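Local coordinates for protein hydroxyglutarate synthase (Pseudomonas putida, PDB 6W1G) that catalyses the iron(II)-dependent decarboxylation and hydroxylation of 2-oxoadipate to D-2-hydroxyglutarate, a step of D-lysine catabolism, at residues 68-73 against 226-231; 232-237 against 293-298. All coordinates share one frame; numbering follows the deposited sequence. Where two conformers were deposited one is given.

Contact 1: 68-73 against 226-231; sequences ERHGAI and HLTPRT. With NI (nickel (II) ion), chain B.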
loop_
_atom_site.group_PDB
_atom_site.type_symbol
_atom_site.label_atom_id
_atom_site.label_comp_id
_atom_site.label_asym_id
_atom_site.label_seq_id
_atom_site.Cartn_x
_atom_site.Cartn_y
_atom_site.Cartn_z
ATOM N N GLU A 68 -1.820 -7.216 8.386
ATOM C CA GLU A 68 -1.290 -6.459 7.264
ATOM C C GLU A 68 -2.326 -5.486 6.706
ATOM O O GLU A 68 -3.431 -5.884 6.326
ATOM C CB GLU A 68 -0.796 -7.411 6.181
ATOM C CG GLU A 68 -0.335 -6.679 4.936
ATOM C CD GLU A 68 0.606 -7.473 4.049
ATOM O OE1 GLU A 68 0.965 -8.643 4.372
ATOM O OE2 GLU A 68 0.978 -6.899 2.979
ATOM N N ARG A 69 -1.956 -4.208 6.642
ATOM C CA ARG A 69 -2.853 -3.172 6.185
ATOM C C ARG A 69 -2.082 -2.075 5.475
ATOM O O ARG A 69 -0.865 -1.939 5.612
ATOM C CB ARG A 69 -3.577 -2.485 7.357
ATOM C CG ARG A 69 -4.528 -3.326 8.142
ATOM C CD ARG A 69 -4.892 -2.679 9.456
ATOM N NE ARG A 69 -3.865 -2.798 10.463
ATOM C CZ ARG A 69 -3.831 -3.737 11.391
ATOM N NH1 ARG A 69 -4.781 -4.689 11.437
ATOM N NH2 ARG A 69 -2.780 -3.704 12.213
ATOM N N HIS A 70 -2.829 -1.262 4.721
ATOM C CA HIS A 70 -2.334 0.047 4.315
ATOM C C HIS A 70 -3.369 1.110 4.668
ATOM O O HIS A 70 -4.568 0.836 4.659
ATOM C CB HIS A 70 -1.896 0.211 2.843
ATOM C CG HIS A 70 -2.965 0.372 1.819
ATOM N ND1 HIS A 70 -3.412 -0.670 1.027
ATOM C CD2 HIS A 70 -3.626 1.478 1.396
ATOM C CE1 HIS A 70 -4.325 -0.208 0.187
ATOM N NE2 HIS A 70 -4.482 1.082 0.386
ATOM N N GLY A 71 -2.916 2.309 4.976
ATOM C CA GLY A 71 -3.789 3.457 5.070
ATOM C C GLY A 71 -3.557 4.383 3.906
ATOM O O GLY A 71 -2.542 4.293 3.214
ATOM N N ALA A 72 -4.514 5.281 3.688
ATOM C CA ALA A 72 -4.395 6.316 2.681
ATOM C C ALA A 72 -4.880 7.622 3.295
ATOM O O ALA A 72 -5.941 7.648 3.936
ATOM C CB ALA A 72 -5.270 5.980 1.467
ATOM N N ILE A 73 -4.099 8.680 3.099
ATOM C CA ILE A 73 -4.369 10.008 3.598
ATOM C C ILE A 73 -3.997 11.022 2.533
ATOM O O ILE A 73 -3.253 10.741 1.582
ATOM C CB ILE A 73 -3.554 10.311 4.870
ATOM C CG1 ILE A 73 -2.035 10.241 4.616
ATOM C CG2 ILE A 73 -3.999 9.394 5.968
ATOM C CD1 ILE A 73 -1.144 10.723 5.752
ATOM N N HIS A 226 -8.993 5.597 3.591
ATOM C CA HIS A 226 -9.381 4.199 3.765
ATOM C C HIS A 226 -8.240 3.513 4.511
ATOM O O HIS A 226 -7.100 3.988 4.554
ATOM C CB HIS A 226 -9.738 3.499 2.459
ATOM C CG HIS A 226 -8.670 3.552 1.432
ATOM N ND1 HIS A 226 -8.652 4.488 0.426
ATOM C CD2 HIS A 226 -7.561 2.794 1.235
ATOM C CE1 HIS A 226 -7.604 4.298 -0.355
ATOM N NE2 HIS A 226 -6.920 3.265 0.110
ATOM N N LEU A 227 -8.589 2.380 5.104
ATOM C CA LEU A 227 -7.656 1.447 5.706
ATOM C C LEU A 227 -7.974 0.082 5.120
ATOM O O LEU A 227 -9.101 -0.397 5.287
ATOM C CB LEU A 227 -7.877 1.446 7.196
ATOM C CG LEU A 227 -6.840 1.036 8.105
ATOM C CD1 LEU A 227 -5.485 1.351 7.928
ATOM C CD2 LEU A 227 -7.225 0.999 9.512
ATOM N N THR A 228 -6.999 -0.517 4.451
ATOM C CA THR A 228 -7.231 -1.676 3.580
ATOM C C THR A 228 -6.532 -2.890 4.146
ATOM O O THR A 228 -5.288 -2.892 4.251
ATOM C CB THR A 228 -6.678 -1.383 2.182
ATOM O OG1 THR A 228 -7.334 -0.208 1.718
ATOM C CG2 THR A 228 -6.915 -2.550 1.258
ATOM N N PRO A 229 -7.292 -3.926 4.499
ATOM C CA PRO A 229 -6.687 -5.199 4.895
ATOM C C PRO A 229 -6.320 -6.011 3.671
ATOM O O PRO A 229 -6.792 -5.767 2.561
ATOM C CB PRO A 229 -7.793 -5.891 5.694
ATOM C CG PRO A 229 -9.034 -5.401 5.088
ATOM C CD PRO A 229 -8.775 -3.995 4.568
ATOM N N ARG A 230 -5.477 -7.012 3.900
ATOM C CA ARG A 230 -4.990 -7.904 2.865
ATOM C C ARG A 230 -5.718 -9.245 2.915
ATOM O O ARG A 230 -5.721 -9.929 3.941
ATOM C CB ARG A 230 -3.484 -8.154 3.022
ATOM C CG ARG A 230 -2.939 -9.124 2.003
ATOM C CD ARG A 230 -1.449 -9.362 2.196
ATOM N NE ARG A 230 -0.981 -10.378 1.291
ATOM C CZ ARG A 230 0.239 -10.920 1.291
ATOM N NH1 ARG A 230 1.151 -10.541 2.188
ATOM N NH2 ARG A 230 0.554 -11.841 0.406
ATOM N N THR A 231 -6.356 -9.598 1.799
ATOM C CA THR A 231 -6.925 -10.922 1.647
ATOM C C THR A 231 -6.084 -11.759 0.704
ATOM O O THR A 231 -5.458 -11.255 -0.215
ATOM C CB THR A 231 -8.382 -10.859 1.149
ATOM O OG1 THR A 231 -8.957 -12.168 1.104
ATOM C CG2 THR A 231 -8.533 -10.256 -0.217
HETATM NI NI NI B . -5.644 2.130 -1.020
HETATM O O HOH W 1 -4.348 3.823 -1.323
HETATM O O HOH W 2 -4.427 1.441 -2.507
HETATM O O HOH W 3 -6.421 2.982 -2.988
#

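Contact 2: 232-237 against 293-298; sequences LDIDAI and GEIEQR. With NI (nickel (II) ion), chain B.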
loop_
_atom_site.group_PDB
_atom_site.type_symbol
_atom_site.label_atom_id
_atom_site.label_comp_id
_atom_site.label_asym_id
_atom_site.label_seq_id
_atom_site.Cartn_x
_atom_site.Cartn_y
_atom_site.Cartn_z
ATOM N N LEU A 232 -6.158 -13.078 0.917
ATOM C CA LEU A 232 -5.540 -14.031 -0.001
ATOM C C LEU A 232 -6.400 -14.321 -1.235
ATOM O O LEU A 232 -5.936 -14.967 -2.151
ATOM C CB LEU A 232 -5.255 -15.347 0.728
ATOM C CG LEU A 232 -4.268 -15.226 1.880
ATOM C CD1 LEU A 232 -4.082 -16.585 2.561
ATOM C CD2 LEU A 232 -2.931 -14.652 1.441
ATOM N N ASP A 233 -7.659 -13.876 -1.292
ATOM C CA ASP A 233 -8.505 -14.201 -2.455
ATOM C C ASP A 233 -9.586 -13.137 -2.619
ATOM O O ASP A 233 -10.636 -13.202 -1.986
ATOM C CB ASP A 233 -9.116 -15.599 -2.313
ATOM C CG ASP A 233 -9.844 -16.026 -3.565
ATOM O OD1 ASP A 233 -10.167 -15.183 -4.430
ATOM O OD2 ASP A 233 -10.140 -17.247 -3.705
ATOM N N ILE A 234 -9.315 -12.146 -3.470
ATOM C CA ILE A 234 -10.263 -11.054 -3.637
ATOM C C ILE A 234 -11.519 -11.520 -4.354
ATOM O O ILE A 234 -12.586 -10.939 -4.167
ATOM C CB ILE A 234 -9.586 -9.859 -4.334
ATOM C CG1 ILE A 234 -10.393 -8.579 -4.099
ATOM C CG2 ILE A 234 -9.443 -10.100 -5.811
ATOM C CD1 ILE A 234 -9.682 -7.365 -4.537
ATOM N N ASP A 235 -11.428 -12.557 -5.194
ATOM C CA ASP A 235 -12.655 -13.032 -5.823
ATOM C C ASP A 235 -13.594 -13.610 -4.779
ATOM O O ASP A 235 -14.806 -13.386 -4.809
ATOM C CB ASP A 235 -12.343 -14.116 -6.846
ATOM C CG ASP A 235 -11.541 -13.615 -8.045
ATOM O OD1 ASP A 235 -11.775 -12.500 -8.492
ATOM O OD2 ASP A 235 -10.678 -14.356 -8.548
ATOM N N ALA A 236 -13.044 -14.376 -3.853
ATOM C CA ALA A 236 -13.824 -14.961 -2.784
ATOM C C ALA A 236 -14.409 -13.889 -1.889
ATOM O O ALA A 236 -15.565 -13.993 -1.459
ATOM C CB ALA A 236 -12.990 -15.955 -1.992
ATOM N N ILE A 237 -13.637 -12.856 -1.569
ATOM C CA ILE A 237 -14.216 -11.864 -0.683
ATOM C C ILE A 237 -15.361 -11.135 -1.394
ATOM O O ILE A 237 -16.353 -10.797 -0.764
ATOM C CB ILE A 237 -13.139 -10.938 -0.089
ATOM C CG1 ILE A 237 -13.655 -10.453 1.247
ATOM C CG2 ILE A 237 -12.771 -9.907 -1.083
ATOM C CD1 ILE A 237 -12.581 -9.993 2.119
ATOM N N GLY A 293 -14.450 2.330 1.687
ATOM C CA GLY A 293 -13.496 1.315 2.070
ATOM C C GLY A 293 -12.902 0.646 0.846
ATOM O O GLY A 293 -13.257 0.884 -0.308
ATOM N N GLU A 294 -11.895 -0.185 1.133
ATOM C CA GLU A 294 -11.134 -0.882 0.103
ATOM C C GLU A 294 -10.687 -2.233 0.620
ATOM O O GLU A 294 -10.501 -2.448 1.837
ATOM C CB GLU A 294 -9.929 -0.019 -0.285
ATOM C CG GLU A 294 -9.038 -0.568 -1.379
ATOM C CD GLU A 294 -7.963 0.433 -1.713
ATOM O OE1 GLU A 294 -6.959 0.533 -0.980
ATOM O OE2 GLU A 294 -8.125 1.171 -2.708
ATOM N N ILE A 295 -10.482 -3.152 -0.314
ATOM C CA ILE A 295 -9.917 -4.470 -0.043
ATOM C C ILE A 295 -8.878 -4.741 -1.120
ATOM O O ILE A 295 -9.064 -4.373 -2.276
ATOM C CB ILE A 295 -11.047 -5.550 -0.033
ATOM C CG1 ILE A 295 -10.536 -6.925 0.284
ATOM C CG2 ILE A 295 -11.835 -5.582 -1.343
ATOM C CD1 ILE A 295 -9.919 -7.072 1.631
ATOM N N GLU A 296 -7.791 -5.439 -0.749
ATOM C CA GLU A 296 -6.730 -5.756 -1.712
ATOM C C GLU A 296 -6.189 -7.152 -1.488
ATOM O O GLU A 296 -6.241 -7.704 -0.384
ATOM C CB GLU A 296 -5.582 -4.754 -1.659
ATOM C CG GLU A 296 -4.631 -4.846 -0.476
ATOM C CD GLU A 296 -3.624 -3.648 -0.370
ATOM O OE1 GLU A 296 -3.518 -2.902 -1.331
ATOM O OE2 GLU A 296 -2.978 -3.454 0.658
ATOM N N GLN A 297 -5.646 -7.697 -2.574
ATOM C CA GLN A 297 -4.918 -8.942 -2.597
ATOM C C GLN A 297 -3.542 -8.619 -3.204
ATOM O O GLN A 297 -3.484 -7.998 -4.268
ATOM C CB GLN A 297 -5.638 -9.988 -3.467
ATOM C CG GLN A 297 -4.929 -11.340 -3.490
ATOM C CD GLN A 297 -5.523 -12.311 -4.446
ATOM O OE1 GLN A 297 -6.722 -12.276 -4.779
ATOM N NE2 GLN A 297 -4.707 -13.234 -4.887
ATOM N N ARG A 298 -2.453 -9.026 -2.562
ATOM C CA ARG A 298 -1.107 -8.660 -2.998
ATOM C C ARG A 298 -0.389 -9.866 -3.564
ATOM O O ARG A 298 -0.316 -10.892 -2.899
ATOM C CB ARG A 298 -0.288 -8.012 -1.867
ATOM C CG ARG A 298 -0.783 -6.639 -1.562
ATOM C CD ARG A 298 0.003 -5.961 -0.419
ATOM N NE ARG A 298 -0.399 -4.566 -0.339
ATOM C CZ ARG A 298 0.092 -3.608 -1.109
ATOM N NH1 ARG A 298 1.145 -3.830 -1.901
ATOM N NH2 ARG A 298 -0.466 -2.402 -1.089
HETATM NI NI NI B . -5.644 2.130 -1.020
HETATM O O HOH W 3 -6.421 2.982 -2.988
HETATM O O HOH W 1 -4.348 3.823 -1.323
HETATM O O HOH W 2 -4.427 1.441 -2.507
#

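Contact 1: 68-73 against 226-231
His-70 and His-226 grip the same nickel ion through their NE2 atoms, at 2.1 Å for His-70 and 2.0 Å for His-226. The rings meet rim to rim with their planes nearly perpendicular (83°), neither lying over the other. In both histidines CG sits between the backbone N and the carbonyl carbon (chi1 78° in His-70, 56° in His-226), a rotation that brings the two rings together over one face of the sheet. At the other end, Glu-68 OE1 accepts from Arg-230 NH1 at 2.9 Å; the carboxylate oxygen lies in the guanidinium plane, while the nitrogen approaches its syn side from well out of the carboxylate plane. Arg-64 and Arg-127 also pair with Glu-68, and Arg-230 has a second acid in Glu-61. A glutamine in place of Glu-68 would probably leave Arg-230, Arg-64 and Arg-127 short of a compensating negative charge and weaken the hold on Arg-230. Between these ends the strands run antiparallel: Thr-228 N donates to His-70 O at 2.8 Å, and His-70 N to Thr-228 O at 3.0 Å. Strand 226-229 is an outermost strand of the five-stranded mixed sheet, beside 69-75, and each of the two supplies one histidine to the metal site, consistent with the protein's glyoxalase-clan membership. In the native enzyme both bind Fe(2+) and 2-oxoadipate. Packing backs each ligand from one side. Thr-228 CB rests over a face of the His-70 ring, 3.6 Å from its centroid, and Ala-72 CB takes the equivalent place on His-226. On the opposite face of the sheet, Leu-227 CD1 bends back to within 3.4 Å of His-70 O, and Tyr-31 of helix 29-48 packs against both Arg-69 and Leu-227.

Contact 2: 232-237 against 293-298
Gln-297 reaches from strand 288-298 to the first turn of helix 234-240, where its OE1 accepts from Ile-234 N at 2.9 Å. The N-H points almost straight at the oxygen (172°), although the donor stands 31° off the amide's carbonyl plane. With CG anti to the backbone N (chi1 -178°) and the chain extended beyond it, the amide spans the gap to the helix start. Asp-233 is the N-cap: its OD1 receives Ala-236 N at 3.0 Å from above the carboxylate plane. This bond and Ile-234 make the close part of the contact, continued by buried apolar side chains: Ile-234 CD1 lies 4.2 Å from Ile-295 CG2, and Ile-237, in the conformer given, meets Ile-295 tip to tip. By contrast, the side of Leu-232 and Asp-233 is partly exposed and looser; their side chains point away from the strand, and Gln-297 NE2 stays 3.5 Å from Leu-232 O, at a poor angle for bonding. Glu-296 points away from the helix; Glu-294 OE1 binds the nickel ion. The helix start is thus wedged between helix 29-48, whose Leu-37 and Val-38 touch Ile-237, and the two-stranded antiparallel sheet of 264-275 and 288-298.

The nickel ion joins the two contacts, whose centres are 11 Å apart: contact 1 gives two histidines, contact 2 the glutamate, and three waters complete six-fold coordination at the Fe(2+) site. Second-shell bonds cross between them. Thr-228 OG1 lies 2.8 Å from Glu-294 OE1, a probable hydrogen bond that would steady the carboxylate, and His-70 ND1 lies 2.8 Å from Glu-296 OE2, which would fix the turn of that imidazole and probably polarise it. Arg-298 in turn forms a salt bridge to Glu-296 OE2, through bonds of weak geometry. Since 226-231 runs directly into 232-237, one continuous run of chain leads from the metal-binding strand to the helix beside strand 288-298.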